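Local atomic coordinates of DivIVA (Staphylococcus aureus, PDB entry 7O39), a protein that probably serves as a coiled-coil scaffold in cell division, this chain being its N-terminal domain, which forms a dimer. Residues A[7-12]-A[28-33]. Numbering follows the deposited sequence.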
# COMPACT_ATOMS: atom_id res chain seq x y z
N ASN A 7 3.66 -10.72 -2.74
CA ASN A 7 4.10 -11.74 -1.80
C ASN A 7 4.99 -11.15 -0.71
O ASN A 7 4.94 -11.61 0.43
CB ASN A 7 4.72 -12.92 -2.54
CG ASN A 7 3.66 -13.82 -3.17
OD1 ASN A 7 2.54 -13.92 -2.66
ND2 ASN A 7 4.01 -14.48 -4.26
N GLU A 8 5.76 -10.11 -1.01
CA GLU A 8 6.51 -9.44 0.06
C GLU A 8 5.56 -8.87 1.11
O GLU A 8 5.80 -8.97 2.32
CB GLU A 8 7.40 -8.34 -0.52
CG GLU A 8 8.70 -8.84 -1.16
CD GLU A 8 9.39 -7.78 -2.01
OE1 GLU A 8 8.81 -6.68 -2.18
OE2 GLU A 8 10.51 -8.04 -2.51
N ILE A 9 4.47 -8.24 0.66
CA ILE A 9 3.52 -7.64 1.58
C ILE A 9 2.84 -8.70 2.41
O ILE A 9 2.74 -8.60 3.64
CB ILE A 9 2.50 -6.79 0.81
CG1 ILE A 9 3.20 -5.57 0.20
CG2 ILE A 9 1.33 -6.39 1.72
CD1 ILE A 9 2.34 -4.78 -0.75
N LYS A 10 2.35 -9.75 1.76
CA LYS A 10 1.58 -10.76 2.47
C LYS A 10 2.45 -11.62 3.37
O LYS A 10 1.96 -12.14 4.38
CB LYS A 10 0.81 -11.60 1.45
CG LYS A 10 -0.21 -10.77 0.67
CD LYS A 10 -0.98 -11.60 -0.34
CE LYS A 10 -1.55 -10.72 -1.45
NZ LYS A 10 -1.80 -11.49 -2.70
N ASN A 11 3.74 -11.75 3.06
CA ASN A 11 4.65 -12.59 3.83
C ASN A 11 5.39 -11.82 4.92
O ASN A 11 6.14 -12.44 5.69
CB ASN A 11 5.67 -13.24 2.91
CG ASN A 11 5.04 -14.20 1.93
OD1 ASN A 11 3.86 -14.56 2.08
ND2 ASN A 11 5.80 -14.62 0.92
N LYS A 12 5.21 -10.51 5.00
CA LYS A 12 5.85 -9.73 6.05
C LYS A 12 5.44 -10.28 7.41
O LYS A 12 4.26 -10.52 7.66
CB LYS A 12 5.40 -8.27 5.91
CG LYS A 12 5.83 -7.33 7.00
CD LYS A 12 7.26 -6.92 6.85
CE LYS A 12 7.68 -5.99 7.96
NZ LYS A 12 9.14 -5.75 7.85
N ASN A 28 -5.92 -8.73 6.21
CA ASN A 28 -6.91 -8.36 5.20
C ASN A 28 -6.66 -6.96 4.66
O ASN A 28 -6.80 -6.72 3.45
CB ASN A 28 -8.31 -8.47 5.80
CG ASN A 28 -8.75 -9.92 6.02
OD1 ASN A 28 -8.19 -10.85 5.44
ND2 ASN A 28 -9.76 -10.10 6.86
N PHE A 29 -6.25 -6.03 5.53
CA PHE A 29 -5.98 -4.67 5.08
C PHE A 29 -4.73 -4.62 4.21
O PHE A 29 -4.70 -3.92 3.20
CB PHE A 29 -5.82 -3.75 6.29
CG PHE A 29 -5.80 -2.29 5.95
CD1 PHE A 29 -6.88 -1.69 5.33
CD2 PHE A 29 -4.70 -1.51 6.25
CE1 PHE A 29 -6.86 -0.34 5.01
CE2 PHE A 29 -4.68 -0.17 5.95
CZ PHE A 29 -5.75 0.42 5.33
N LEU A 30 -3.69 -5.38 4.58
CA LEU A 30 -2.50 -5.44 3.75
C LEU A 30 -2.81 -6.00 2.37
O LEU A 30 -2.26 -5.53 1.37
CB LEU A 30 -1.43 -6.29 4.45
CG LEU A 30 -0.83 -5.68 5.72
CD1 LEU A 30 0.13 -6.68 6.32
CD2 LEU A 30 -0.14 -4.35 5.44
N GLU A 31 -3.71 -6.98 2.29
CA GLU A 31 -4.12 -7.50 0.99
C GLU A 31 -4.79 -6.42 0.14
O GLU A 31 -4.53 -6.30 -1.06
CB GLU A 31 -5.05 -8.71 1.17
CG GLU A 31 -5.52 -9.38 -0.11
CD GLU A 31 -6.39 -10.60 0.14
OE1 GLU A 31 -7.06 -10.65 1.20
OE2 GLU A 31 -6.42 -11.50 -0.72
N GLN A 32 -5.63 -5.59 0.77
CA GLN A 32 -6.26 -4.48 0.05
C GLN A 32 -5.23 -3.48 -0.44
O GLN A 32 -5.33 -2.97 -1.56
CB GLN A 32 -7.29 -3.80 0.94
CG GLN A 32 -8.52 -4.66 1.25
CD GLN A 32 -9.54 -3.90 2.07
OE1 GLN A 32 -9.27 -3.49 3.20
NE2 GLN A 32 -10.73 -3.71 1.50
N LEU A 33 -4.23 -3.16 0.40
CA LEU A 33 -3.21 -2.21 -0.03
C LEU A 33 -2.37 -2.78 -1.17
O LEU A 33 -2.01 -2.05 -2.10
CB LEU A 33 -2.32 -1.80 1.15
CG LEU A 33 -3.04 -1.02 2.25
CD1 LEU A 33 -2.07 -0.63 3.35
CD2 LEU A 33 -3.76 0.21 1.72
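Leu30 meets Ile9 where the short helix 6-11 lies against the long helix 23-53, and the CA atoms of the two residues stand 6.8 Å apart. The touching atom of Ile9 is its CG2 branch, which reaches Leu30 CB at 3.9 Å and, slightly closer, the backbone Leu30 O at 3.7 Å. With chi1 of Ile9 at -68°, CG2 extends anti to the backbone N and onto the long helix, whereas the other branch, CG1-CD1, swings beside that N. Leu30 offers CB, the root of its side chain, to this methyl group, and the side chain goes on to pack against Phe14 and against Leu30 of the second subunit. Ile9 is likewise shared, touching Phe4, Ser34 and Ile37 of its own chain. In this N-terminal domain of a DivIVA-family protein, two short strands, 16-17 and 20-21, connect the helices in sequence, and the chain doubles back so that helix 6-11 rests on the N-terminal part of the long helix, where the predicted coiled coil begins at Leu30. The apolar pair thus merges with the dimer interface. One residue further along, Glu31 runs out nearly fully extended, with chi1 -178°, and both it and Lys10 are exposed. Its CG passes Lys10 CE at 4.4 Å, a loose approach between aliphatic portions. The opposite charges remain separated, Lys10 NZ lying 5.0 Å from Glu31 OE2, so any attraction is probably long-range. At Leu33 the side chain comes no closer to segment 7-12 than the 5.8 Å between Leu33 CB and Ile9 CD1, and instead packs on Ile9 of the second subunit.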